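Local coordinates for Iron(III) ABC transporter, periplasmic iron-compound-binding protein (PDB 5GGY), which probably binds ferric siderophores, including the iron complex of Desferal, in the periplasm and delivers them to an ABC transporter for iron uptake, at residues 20-24 with 62-66; 30-34 with 132-136; 166-170 with 226-232; 176-182 with 256-260; 250-255 with 269-274. All coordinates share one frame; numbering follows the deposited sequence.

How the contacts relate
The five contacts sample both lobes of the protein and the region between them. Contact 1 and contact 2 are buried and touch each other through V21 and V30, on strand 19-21 and the helix that follows it. Contact 4 is also buried and lies nearest the centre of the chain. Contacts 3 and 5 are partly buried and reach the same mixed sheet. R166 ties contact 3 to contact 4, while W256 joins contact 4 to the R65-W24 stack of contact 1. Chemistry follows place. Contact 1 is cation-pi, contact 2 a lysine at a helix end, contact 3 almost wholly apolar, contact 4 hydroxyls and waters, and contact 5 mixed.

Contact 1 of 5, residues 20-24 with 62-66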
# COMPACT_ATOMS: atom_id res chain seq x y z
N VAL A 20 -17.05 -7.99 -19.54
CA VAL A 20 -18.34 -7.57 -19.01
C VAL A 20 -18.25 -7.53 -17.49
O VAL A 20 -17.94 -8.53 -16.85
CB VAL A 20 -19.48 -8.50 -19.45
CG1 VAL A 20 -20.72 -8.29 -18.58
CG2 VAL A 20 -19.82 -8.28 -20.91
N VAL A 21 -18.53 -6.36 -16.91
CA VAL A 21 -18.49 -6.20 -15.46
C VAL A 21 -19.92 -6.13 -14.92
O VAL A 21 -20.82 -5.60 -15.57
CB VAL A 21 -17.68 -4.95 -15.06
CG1 VAL A 21 -18.52 -3.96 -14.28
CG2 VAL A 21 -16.45 -5.36 -14.27
N LEU A 22 -20.13 -6.68 -13.72
CA LEU A 22 -21.48 -6.77 -13.16
C LEU A 22 -21.67 -5.99 -11.87
O LEU A 22 -22.76 -5.98 -11.31
CB LEU A 22 -21.84 -8.24 -12.91
CG LEU A 22 -21.83 -9.13 -14.15
CD1 LEU A 22 -22.41 -10.49 -13.80
CD2 LEU A 22 -22.60 -8.49 -15.29
N ASN A 23 -20.62 -5.32 -11.40
CA ASN A 23 -20.73 -4.52 -10.19
C ASN A 23 -19.93 -3.23 -10.30
O ASN A 23 -18.99 -3.14 -11.09
CB ASN A 23 -20.30 -5.32 -8.97
CG ASN A 23 -21.31 -5.27 -7.85
OD1 ASN A 23 -22.51 -5.12 -8.09
ND2 ASN A 23 -20.84 -5.39 -6.62
N TRP A 24 -20.30 -2.23 -9.50
CA TRP A 24 -19.68 -0.91 -9.58
C TRP A 24 -18.25 -0.89 -9.05
O TRP A 24 -17.42 -0.15 -9.57
CB TRP A 24 -20.53 0.10 -8.81
CG TRP A 24 -21.75 0.52 -9.57
CD1 TRP A 24 -22.07 0.20 -10.86
CD2 TRP A 24 -22.82 1.35 -9.08
NE1 TRP A 24 -23.27 0.77 -11.21
CE2 TRP A 24 -23.75 1.48 -10.14
CE3 TRP A 24 -23.09 1.98 -7.87
CZ2 TRP A 24 -24.92 2.22 -10.01
CZ3 TRP A 24 -24.25 2.72 -7.74
CH2 TRP A 24 -25.15 2.83 -8.81
N ILE A 62 -25.82 -3.16 -19.21
CA ILE A 62 -26.31 -4.53 -19.30
C ILE A 62 -27.33 -4.87 -18.21
O ILE A 62 -27.56 -6.04 -17.91
CB ILE A 62 -25.15 -5.55 -19.23
CG1 ILE A 62 -24.13 -5.14 -18.17
CG2 ILE A 62 -24.46 -5.68 -20.58
CD1 ILE A 62 -24.42 -5.67 -16.78
N GLY A 63 -27.94 -3.84 -17.63
CA GLY A 63 -28.96 -4.04 -16.62
C GLY A 63 -28.51 -3.63 -15.23
O GLY A 63 -27.57 -2.84 -15.08
N THR A 64 -29.18 -4.14 -14.20
CA THR A 64 -28.84 -3.80 -12.83
C THR A 64 -27.88 -4.82 -12.23
O THR A 64 -27.72 -5.93 -12.75
CB THR A 64 -30.10 -3.72 -11.94
OG1 THR A 64 -30.72 -5.01 -11.84
CG2 THR A 64 -31.10 -2.72 -12.52
N ARG A 65 -27.23 -4.44 -11.13
CA ARG A 65 -26.23 -5.29 -10.48
C ARG A 65 -26.83 -6.58 -9.93
O ARG A 65 -26.16 -7.61 -9.86
CB ARG A 65 -25.55 -4.51 -9.35
CG ARG A 65 -24.75 -3.30 -9.83
CD ARG A 65 -24.52 -2.30 -8.70
NE ARG A 65 -25.75 -1.60 -8.35
CZ ARG A 65 -25.87 -0.76 -7.33
NH1 ARG A 65 -24.82 -0.51 -6.55
NH2 ARG A 65 -27.03 -0.16 -7.08
N THR A 66 -28.09 -6.52 -9.52
CA THR A 66 -28.77 -7.67 -8.94
C THR A 66 -29.53 -8.48 -9.99
O THR A 66 -29.64 -9.70 -9.87
CB THR A 66 -29.75 -7.24 -7.83
OG1 THR A 66 -30.14 -5.87 -8.05
CG2 THR A 66 -29.09 -7.35 -6.47
O HOH W 1 -24.95 -6.99 -13.12
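R65 lies flat on W24 and joins loop 62-66 to the start of helix 24-32. Its CB begins close to N23, 3.3 Å from N23 OD1. CG passes the same oxygen and also nears L22 O. The chain bends about the CG-CD bond (chi3 -72°), which lays its outer half over the indole. CD then sits above the five-membered ring of W24, 3.9 Å from its centroid, as a CH-pi contact. NE passes near W24 CE2 but forms a salt bridge with E42. CZ stands over the six-membered ring, 3.8 Å from the centroid and 7° off the normal. At the tip, R65 NH1 comes within 3.3 Å of W24 CE3, and NH2 lies nearest W24 CH2. The two planes are 20° apart. W24 NE1 bonds to P41 O, and N23 OD1 to Q87, so the indole and the N23 amide each have a partner outside the two segments. Further along, a water bridges L22 O and T64 O, and L22 CD2 packs on I62 CD1 at 3.7 Å. The guanidinium is held by an aromatic face and by the E42 carboxylate, which would probably stabilise its charge and limit its rotation.

Contact 2 of 5, residues 30-34 with 132-136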
# COMPACT_ATOMS: atom_id res chain seq x y z
N VAL A 30 -11.46 -2.08 -13.08
CA VAL A 30 -10.98 -2.28 -14.44
C VAL A 30 -10.71 -0.95 -15.15
O VAL A 30 -9.80 -0.85 -15.96
CB VAL A 30 -11.98 -3.11 -15.29
CG1 VAL A 30 -11.99 -4.56 -14.84
CG2 VAL A 30 -13.38 -2.51 -15.23
N LEU A 31 -11.51 0.07 -14.83
CA LEU A 31 -11.32 1.38 -15.44
C LEU A 31 -10.01 2.01 -14.99
O LEU A 31 -9.28 2.60 -15.80
CB LEU A 31 -12.49 2.31 -15.10
CG LEU A 31 -13.81 2.06 -15.82
CD1 LEU A 31 -14.85 3.09 -15.40
CD2 LEU A 31 -13.61 2.08 -17.33
N GLU A 32 -9.70 1.89 -13.70
CA GLU A 32 -8.47 2.44 -13.14
C GLU A 32 -7.24 1.73 -13.70
O GLU A 32 -6.16 2.30 -13.74
CB GLU A 32 -8.49 2.34 -11.61
CG GLU A 32 -9.57 3.17 -10.94
CD GLU A 32 -9.26 4.66 -10.94
OE1 GLU A 32 -10.14 5.44 -10.53
OE2 GLU A 32 -8.14 5.04 -11.35
N LEU A 33 -7.43 0.49 -14.13
CA LEU A 33 -6.34 -0.29 -14.73
C LEU A 33 -6.17 0.04 -16.20
O LEU A 33 -5.24 -0.44 -16.85
CB LEU A 33 -6.60 -1.79 -14.55
CG LEU A 33 -6.45 -2.34 -13.13
CD1 LEU A 33 -6.80 -3.82 -13.10
CD2 LEU A 33 -5.04 -2.11 -12.62
N GLY A 34 -7.07 0.85 -16.74
CA GLY A 34 -7.04 1.21 -18.14
C GLY A 34 -7.69 0.14 -19.00
O GLY A 34 -7.34 -0.03 -20.17
N VAL A 132 0.79 -0.30 -13.81
CA VAL A 132 -0.15 0.80 -13.61
C VAL A 132 -0.83 0.66 -12.25
O VAL A 132 -1.09 1.66 -11.57
CB VAL A 132 -1.19 0.86 -14.76
CG1 VAL A 132 -1.09 -0.37 -15.64
CG2 VAL A 132 -2.61 1.03 -14.22
N ALA A 133 -1.09 -0.57 -11.83
CA ALA A 133 -1.69 -0.83 -10.53
C ALA A 133 -0.78 -0.39 -9.40
O ALA A 133 -1.23 0.20 -8.42
CB ALA A 133 -2.03 -2.30 -10.39
N GLN A 134 0.51 -0.68 -9.54
CA GLN A 134 1.50 -0.29 -8.55
C GLN A 134 1.64 1.23 -8.48
O GLN A 134 1.73 1.80 -7.40
CB GLN A 134 2.86 -0.92 -8.85
CG GLN A 134 3.21 -2.10 -7.97
CD GLN A 134 3.40 -1.70 -6.52
OE1 GLN A 134 4.33 -0.96 -6.18
NE2 GLN A 134 2.52 -2.18 -5.65
N GLN A 135 1.64 1.87 -9.64
CA GLN A 135 1.80 3.31 -9.73
C GLN A 135 0.62 4.04 -9.06
O GLN A 135 0.80 5.10 -8.47
CB GLN A 135 1.95 3.75 -11.19
CG GLN A 135 0.82 4.62 -11.75
CD GLN A 135 0.99 6.08 -11.40
OE1 GLN A 135 2.10 6.60 -11.33
NE2 GLN A 135 -0.13 6.77 -11.17
N LYS A 136 -0.57 3.45 -9.15
CA LYS A 136 -1.76 4.09 -8.60
C LYS A 136 -1.87 3.86 -7.09
O LYS A 136 -2.38 4.71 -6.37
CB LYS A 136 -3.02 3.58 -9.30
CG LYS A 136 -3.16 4.11 -10.72
CD LYS A 136 -4.61 4.14 -11.16
CE LYS A 136 -4.78 4.91 -12.45
NZ LYS A 136 -6.21 5.07 -12.82
O HOH W 2 -7.43 5.31 -15.90
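K136 reaches from helix 130-154 to E32 at the carboxyl end of helix 24-32. Its ammonium group finds two acceptors on that one residue. K136 NZ donates to E32 O at 2.9 Å, in the carbonyl plane and on a lone pair. It also forms a salt bridge with E32 OE2, modelled so short that the exact distance is doubtful. The glutamate can fold back to the same nitrogen because its chain bends at chi2 (-74°). Its other oxygen, OE1, bonds to Y266 OH, so both carboxylate oxygens have partners. A water takes a weak bond from K136 NZ and donates to L31 O at 3.3 Å. L31 O also accepts from G34 N at 3.0 Å. Beside the polar group the contact is apolar. L33 CD2 meets A133 CB at 3.8 Å, and V132 CG2 lies 4.0 Å from L33 CA. F120 and A124 of helix 112-126 also pack on L33 and A133. A positive charge at the carboxyl end of helix 24-32 would probably interact favourably with the helix dipole. E32 and L33, in the turn that G34 closes as a Schellman motif, pack on helix 130-154, the long helix that, as in relatives of this solute-binding family, probably spans the two lobes.

Contact 3 of 5, residues 166-170 with 226-232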
# COMPACT_ATOMS: atom_id res chain seq x y z
N ARG A 166 -24.19 7.29 5.91
CA ARG A 166 -25.17 7.69 4.91
C ARG A 166 -26.55 7.65 5.55
O ARG A 166 -26.77 6.91 6.51
CB ARG A 166 -25.13 6.78 3.68
CG ARG A 166 -23.86 6.87 2.85
CD ARG A 166 -23.98 6.02 1.59
NE ARG A 166 -22.70 5.88 0.88
CZ ARG A 166 -22.34 6.63 -0.15
NH1 ARG A 166 -21.16 6.44 -0.73
NH2 ARG A 166 -23.16 7.57 -0.61
N PHE A 167 -27.47 8.44 5.02
CA PHE A 167 -28.84 8.44 5.53
C PHE A 167 -29.68 7.35 4.89
O PHE A 167 -29.80 7.27 3.68
CB PHE A 167 -29.50 9.80 5.28
CG PHE A 167 -29.05 10.88 6.22
CD1 PHE A 167 -29.54 10.96 7.51
CD2 PHE A 167 -28.14 11.83 5.81
CE1 PHE A 167 -29.12 11.96 8.37
CE2 PHE A 167 -27.72 12.83 6.66
CZ PHE A 167 -28.21 12.89 7.95
N ALA A 168 -30.26 6.49 5.72
CA ALA A 168 -31.23 5.50 5.24
C ALA A 168 -32.53 6.22 4.94
O ALA A 168 -33.20 5.97 3.94
CB ALA A 168 -31.44 4.41 6.27
N ASN A 169 -32.86 7.15 5.83
CA ASN A 169 -34.00 8.03 5.68
C ASN A 169 -33.78 9.18 6.67
O ASN A 169 -32.78 9.18 7.38
CB ASN A 169 -35.31 7.28 5.92
CG ASN A 169 -35.41 6.69 7.30
OD1 ASN A 169 -35.60 7.40 8.29
ND2 ASN A 169 -35.32 5.37 7.38
N PRO A 170 -34.70 10.16 6.72
CA PRO A 170 -34.46 11.28 7.63
C PRO A 170 -34.37 10.90 9.11
O PRO A 170 -33.95 11.74 9.90
CB PRO A 170 -35.67 12.18 7.38
CG PRO A 170 -36.00 11.93 5.96
CD PRO A 170 -35.76 10.47 5.75
N PHE A 226 -28.05 12.54 -1.17
CA PHE A 226 -29.18 12.23 -0.30
C PHE A 226 -30.34 13.16 -0.63
O PHE A 226 -30.25 14.37 -0.43
CB PHE A 226 -28.79 12.34 1.17
CG PHE A 226 -29.93 12.10 2.12
CD1 PHE A 226 -30.19 12.97 3.15
CD2 PHE A 226 -30.75 10.99 1.97
CE1 PHE A 226 -31.24 12.75 4.02
CE2 PHE A 226 -31.80 10.77 2.83
CZ PHE A 226 -32.05 11.65 3.85
N ALA A 227 -31.42 12.58 -1.13
CA ALA A 227 -32.53 13.36 -1.69
C ALA A 227 -33.24 14.23 -0.66
O ALA A 227 -33.85 15.23 -1.02
CB ALA A 227 -33.53 12.43 -2.36
N GLU A 228 -33.17 13.85 0.61
CA GLU A 228 -33.89 14.57 1.65
C GLU A 228 -32.95 15.23 2.65
O GLU A 228 -33.23 15.29 3.84
CB GLU A 228 -34.84 13.62 2.38
CG GLU A 228 -35.33 12.47 1.51
CD GLU A 228 -36.78 12.12 1.76
OE1 GLU A 228 -37.65 12.76 1.15
OE2 GLU A 228 -37.04 11.20 2.57
N GLU A 229 -31.83 15.75 2.14
CA GLU A 229 -30.83 16.40 2.98
C GLU A 229 -31.39 17.65 3.64
O GLU A 229 -31.19 17.87 4.84
CB GLU A 229 -29.60 16.77 2.15
CG GLU A 229 -28.45 17.33 2.98
CD GLU A 229 -27.49 18.18 2.16
OE1 GLU A 229 -27.94 18.78 1.16
OE2 GLU A 229 -26.30 18.23 2.52
N LYS A 230 -32.09 18.47 2.85
CA LYS A 230 -32.70 19.70 3.33
C LYS A 230 -33.69 19.42 4.46
O LYS A 230 -33.74 20.14 5.45
CB LYS A 230 -33.40 20.42 2.18
CG LYS A 230 -34.18 21.66 2.58
CD LYS A 230 -35.63 21.56 2.13
CE LYS A 230 -36.33 22.91 2.21
NZ LYS A 230 -37.76 22.78 2.58
N LYS A 231 -34.47 18.35 4.29
CA LYS A 231 -35.47 17.98 5.28
C LYS A 231 -34.82 17.62 6.62
O LYS A 231 -35.33 17.99 7.68
CB LYS A 231 -36.31 16.80 4.79
CG LYS A 231 -37.37 16.38 5.78
CD LYS A 231 -38.26 15.26 5.24
CE LYS A 231 -39.40 14.99 6.21
NZ LYS A 231 -40.02 13.65 6.03
N VAL A 232 -33.71 16.91 6.56
CA VAL A 232 -32.99 16.53 7.77
C VAL A 232 -32.47 17.76 8.51
O VAL A 232 -32.66 17.89 9.72
CB VAL A 232 -31.81 15.59 7.46
CG1 VAL A 232 -30.91 15.43 8.68
CG2 VAL A 232 -32.33 14.24 7.00
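F167 places its CB, rather than its ring, over the middle of the F226 ring. That carbon lies 3.4 Å from the F226 centroid and 11° off the ring normal, a close CH-pi contact. The two phenyl rings are therefore displaced, with centroids 4.7 Å apart and planes at 19°, an offset stack. Within it F167 CD2 and F226 CD1 are 3.5 Å apart. The opposite face of F226 lies against the backbone N of E228, from its own segment, so this ring is held on both faces. F226 reaches across because its CG is anti to the backbone N (chi1 177°). V232 CG2 stands over one face of the F167 ring near its rim, with V232 CG1 3.8 Å from F167 CZ. CG2 also lies in the plane of the F226 ring at the edge and packs on P170 CA at 3.7 Å. Segment 226-232 begins with a type I turn from F226 to E229 and enters helix 229-234 with E228 at the N-cap position. This is the loop and helix that follow strand 219-223, a parallel neighbour of strand 161-167 in the mixed sheet. Segment 166-170 leaves strand 161-167 through a classic beta bulge at A168 and N169, opposite strand 172-176. P170 then lies beside the start of the helix. P170 CD is 3.5 Å from E228 OE2, and P170 CG touches the aliphatic part of K231 at CD. Y222 of strand 219-223 adds an edge-to-face ring contact to F167.

Contact 4 of 5, residues 176-182 with 256-260; sequences YTENSTP and WSYGG
The phenol oxygen of Y176 rests against the short side chain of S257. Y176 OH lies 3.1 Å from S257 CB. S257 OG and Y176 OH are also 3.1 Å apart, at best a weak hydrogen bond. Y258 comes across at about a right angle, with the hydroxyls Y176 OH and Y258 OH 3.2 Å apart and Y176 CE1 4.1 Å from Y258 CE2. T181 meets the backbone of S257 instead. Its OG1 sits between the backbone N and the carbonyl carbon (chi1 52°), which sets it 2.9 Å from S257 O. One water accepts from T181 N and donates to S257 O at 2.8 Å. A second donates to W256 O, accepts from G259 N and lies 3.2 Å from T181 OG1. P182 CG lies over one face of the Y176 ring. These residues join the N-terminus of helix 181-188 to the loop before helix 262-276. The contact lies near the centre of the molecule, probably close to the cleft in which relatives hold their ferric siderophore; no ligand is bound here. Further out, R166 bonds through NE to Y176 OH and through NH1 to S257 OG, so one arginine probably positions both hydroxyls. S180 ends a type I turn that starts at T177 and takes the N-cap position of helix 181-188. T177 O accepts from both S180 N and S180 OG. Beyond the loop, Y258 CD1 lies over the W256 ring, and W256 packs edge-to-face on W24.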
# COMPACT_ATOMS: atom_id res chain seq x y z
N TYR A 176 -20.81 3.64 9.30
CA TYR A 176 -19.76 2.81 8.71
C TYR A 176 -18.89 2.18 9.79
O TYR A 176 -18.38 2.86 10.67
CB TYR A 176 -18.92 3.62 7.72
CG TYR A 176 -19.65 3.82 6.41
CD1 TYR A 176 -19.66 2.83 5.44
CD2 TYR A 176 -20.36 4.99 6.17
CE1 TYR A 176 -20.34 3.00 4.25
CE2 TYR A 176 -21.04 5.17 4.98
CZ TYR A 176 -21.03 4.17 4.03
OH TYR A 176 -21.71 4.34 2.85
N THR A 177 -18.74 0.86 9.70
CA THR A 177 -18.14 0.07 10.77
C THR A 177 -16.64 -0.15 10.58
O THR A 177 -16.03 0.39 9.66
CB THR A 177 -18.84 -1.29 10.90
OG1 THR A 177 -18.54 -2.09 9.75
CG2 THR A 177 -20.35 -1.11 11.00
N GLU A 178 -16.06 -0.96 11.46
CA GLU A 178 -14.62 -1.17 11.52
C GLU A 178 -14.05 -1.78 10.24
O GLU A 178 -12.93 -1.47 9.84
CB GLU A 178 -14.27 -2.07 12.71
CG GLU A 178 -12.78 -2.27 12.93
CD GLU A 178 -12.48 -3.25 14.05
OE1 GLU A 178 -11.29 -3.40 14.40
OE2 GLU A 178 -13.43 -3.86 14.58
N ASN A 179 -14.82 -2.64 9.60
CA ASN A 179 -14.36 -3.33 8.40
C ASN A 179 -14.74 -2.61 7.11
O ASN A 179 -14.58 -3.15 6.02
CB ASN A 179 -14.92 -4.75 8.37
CG ASN A 179 -16.44 -4.78 8.34
OD1 ASN A 179 -17.09 -3.86 8.81
ND2 ASN A 179 -17.00 -5.84 7.77
N SER A 180 -15.25 -1.39 7.24
CA SER A 180 -15.66 -0.61 6.08
C SER A 180 -14.49 0.12 5.44
O SER A 180 -13.40 0.19 6.02
CB SER A 180 -16.75 0.40 6.47
OG SER A 180 -16.24 1.37 7.36
N THR A 181 -14.71 0.65 4.24
CA THR A 181 -13.69 1.43 3.55
C THR A 181 -13.54 2.87 4.07
O THR A 181 -12.43 3.40 4.05
CB THR A 181 -13.96 1.47 2.02
OG1 THR A 181 -15.30 1.90 1.77
CG2 THR A 181 -13.75 0.09 1.40
N PRO A 182 -14.63 3.51 4.54
CA PRO A 182 -14.36 4.83 5.12
C PRO A 182 -13.57 4.75 6.42
O PRO A 182 -12.78 5.65 6.72
CB PRO A 182 -15.76 5.39 5.37
CG PRO A 182 -16.64 4.67 4.42
CD PRO A 182 -16.08 3.29 4.36
N TRP A 256 -18.33 6.54 -3.81
CA TRP A 256 -18.89 5.23 -3.54
C TRP A 256 -18.17 4.55 -2.38
O TRP A 256 -16.97 4.29 -2.44
CB TRP A 256 -18.84 4.36 -4.80
CG TRP A 256 -19.69 3.12 -4.75
CD1 TRP A 256 -19.29 1.85 -5.03
CD2 TRP A 256 -21.08 3.03 -4.41
NE1 TRP A 256 -20.34 0.97 -4.88
CE2 TRP A 256 -21.45 1.67 -4.50
CE3 TRP A 256 -22.05 3.97 -4.03
CZ2 TRP A 256 -22.74 1.23 -4.23
CZ3 TRP A 256 -23.33 3.53 -3.76
CH2 TRP A 256 -23.67 2.17 -3.87
N SER A 257 -18.93 4.26 -1.32
CA SER A 257 -18.37 3.67 -0.12
C SER A 257 -18.31 2.15 -0.21
O SER A 257 -17.99 1.47 0.76
CB SER A 257 -19.18 4.08 1.11
OG SER A 257 -19.36 5.49 1.16
N TYR A 258 -18.63 1.62 -1.39
CA TYR A 258 -18.55 0.19 -1.64
C TYR A 258 -17.82 -0.08 -2.95
O TYR A 258 -18.29 -0.86 -3.78
CB TYR A 258 -19.95 -0.42 -1.67
CG TYR A 258 -20.88 0.15 -0.62
CD1 TYR A 258 -21.77 1.17 -0.92
CD2 TYR A 258 -20.86 -0.33 0.69
CE1 TYR A 258 -22.61 1.70 0.03
CE2 TYR A 258 -21.70 0.19 1.65
CZ TYR A 258 -22.58 1.20 1.32
OH TYR A 258 -23.42 1.73 2.27
N GLY A 259 -16.68 0.57 -3.13
CA GLY A 259 -15.95 0.49 -4.39
C GLY A 259 -14.65 -0.28 -4.31
O GLY A 259 -14.48 -1.16 -3.47
N GLY A 260 -13.72 0.07 -5.20
CA GLY A 260 -12.44 -0.62 -5.29
C GLY A 260 -11.30 0.09 -4.59
O GLY A 260 -11.51 0.85 -3.65
O HOH W 3 -17.57 0.27 3.23
O HOH W 4 -15.41 2.40 -1.43

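Contact 5 of 5, residues 250-255 with 269-274; sequences NSVRPV and EAITES
Strand 250-252 and helix 269-274 run nearly antiparallel, at 159°, with axes 8.0 Å apart. At one end N250 ND2 donates to S274 O at 2.8 Å. The bond is almost straight (175°), lies in the amide plane, and uses a lone pair in the carbonyl plane. N250 OD1 takes a weak bond from S251 N, which limits rotation of the amide. S274 OG donates to S251 O, though the modelled distance is too short to trust. A water lies between the segments, donating to A270 O at 2.7 Å and to S274 OG and accepting from R253 N. Helix 262-276 follows strand 249-252 in the chain and packs on the mixed sheet, in which that strand pairs with 219-223 in parallel. Strand and helix form a beta-alpha unit, the helix running back nearly antiparallel over the sheet. A270 CB is the centre of the apolar part. It meets V252 CG1 at 3.6 Å, V255 CG2 at 3.7 Å and R253 CG at 3.8 Å. A270 CB also lies under one face of the R253 guanidinium, toward its rim. The arginine reaches there with CG turned in over the main chain (chi1 60°), then runs straight to NE. R253 NE forms a salt bridge with E273 OE1 at 3.0 Å, near the guanidinium plane but above that of the carboxylate. E269 turns to another helix, where it forms a salt bridge with R143 of helix 130-154.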
# COMPACT_ATOMS: atom_id res chain seq x y z
N ASN A 250 -20.66 18.17 8.19
CA ASN A 250 -20.58 18.57 6.80
C ASN A 250 -20.95 17.44 5.85
O ASN A 250 -20.83 16.26 6.19
CB ASN A 250 -19.18 19.10 6.48
CG ASN A 250 -19.14 19.89 5.19
OD1 ASN A 250 -20.18 20.23 4.62
ND2 ASN A 250 -17.93 20.20 4.72
N SER A 251 -21.39 17.80 4.65
CA SER A 251 -21.71 16.82 3.62
C SER A 251 -20.46 16.48 2.82
O SER A 251 -19.58 17.32 2.62
CB SER A 251 -22.81 17.34 2.70
OG SER A 251 -22.37 18.48 1.97
N VAL A 252 -20.38 15.23 2.35
CA VAL A 252 -19.25 14.80 1.54
C VAL A 252 -19.71 14.50 0.12
O VAL A 252 -20.68 13.77 -0.09
CB VAL A 252 -18.57 13.55 2.14
CG1 VAL A 252 -17.33 13.19 1.33
CG2 VAL A 252 -18.20 13.79 3.59
N ARG A 253 -19.01 15.08 -0.86
CA ARG A 253 -19.35 14.90 -2.27
C ARG A 253 -19.33 13.42 -2.64
O ARG A 253 -18.56 12.65 -2.08
CB ARG A 253 -18.39 15.70 -3.15
CG ARG A 253 -16.93 15.33 -3.03
CD ARG A 253 -16.07 16.16 -3.97
NE ARG A 253 -14.65 15.91 -3.80
CZ ARG A 253 -13.96 14.98 -4.45
NH1 ARG A 253 -14.58 14.20 -5.33
NH2 ARG A 253 -12.67 14.83 -4.22
N PRO A 254 -20.20 13.02 -3.59
CA PRO A 254 -20.43 11.62 -3.96
C PRO A 254 -19.17 10.78 -4.18
O PRO A 254 -18.46 10.97 -5.16
CB PRO A 254 -21.23 11.73 -5.26
CG PRO A 254 -21.98 13.00 -5.11
CD PRO A 254 -21.07 13.93 -4.37
N VAL A 255 -18.90 9.88 -3.24
CA VAL A 255 -17.85 8.88 -3.39
C VAL A 255 -18.39 7.53 -2.93
O VAL A 255 -18.86 7.39 -1.80
CB VAL A 255 -16.58 9.22 -2.58
CG1 VAL A 255 -15.57 8.11 -2.73
CG2 VAL A 255 -15.99 10.54 -3.04
N GLU A 269 -9.75 12.09 -0.15
CA GLU A 269 -9.70 13.46 -0.63
C GLU A 269 -11.00 14.20 -0.35
O GLU A 269 -10.99 15.37 0.04
CB GLU A 269 -9.38 13.50 -2.12
CG GLU A 269 -7.99 12.96 -2.47
CD GLU A 269 -7.67 13.08 -3.95
OE1 GLU A 269 -8.60 12.93 -4.77
OE2 GLU A 269 -6.49 13.33 -4.28
N ALA A 270 -12.12 13.52 -0.56
CA ALA A 270 -13.44 14.12 -0.36
C ALA A 270 -13.71 14.35 1.12
O ALA A 270 -14.24 15.39 1.51
CB ALA A 270 -14.52 13.24 -0.97
N ILE A 271 -13.33 13.38 1.94
CA ILE A 271 -13.48 13.48 3.39
C ILE A 271 -12.60 14.60 3.93
O ILE A 271 -13.05 15.41 4.74
CB ILE A 271 -13.13 12.15 4.08
CG1 ILE A 271 -14.28 11.15 3.90
CG2 ILE A 271 -12.84 12.37 5.56
CD1 ILE A 271 -13.99 9.77 4.46
N THR A 272 -11.34 14.65 3.48
CA THR A 272 -10.42 15.71 3.87
C THR A 272 -10.98 17.08 3.51
O THR A 272 -11.00 17.99 4.33
CB THR A 272 -9.04 15.54 3.19
OG1 THR A 272 -8.42 14.34 3.68
CG2 THR A 272 -8.15 16.73 3.50
N GLU A 273 -11.46 17.20 2.27
CA GLU A 273 -12.06 18.43 1.77
C GLU A 273 -13.23 18.90 2.64
O GLU A 273 -13.30 20.08 3.00
CB GLU A 273 -12.52 18.23 0.33
CG GLU A 273 -13.49 19.27 -0.17
CD GLU A 273 -14.02 18.94 -1.55
OE1 GLU A 273 -13.34 18.18 -2.28
OE2 GLU A 273 -15.11 19.42 -1.91
N SER A 274 -14.12 17.98 2.99
CA SER A 274 -15.27 18.33 3.83
C SER A 274 -14.85 18.60 5.26
O SER A 274 -15.54 19.32 5.99
CB SER A 274 -16.31 17.21 3.79
OG SER A 274 -17.20 17.37 2.71
O HOH W 5 -16.18 16.42 0.02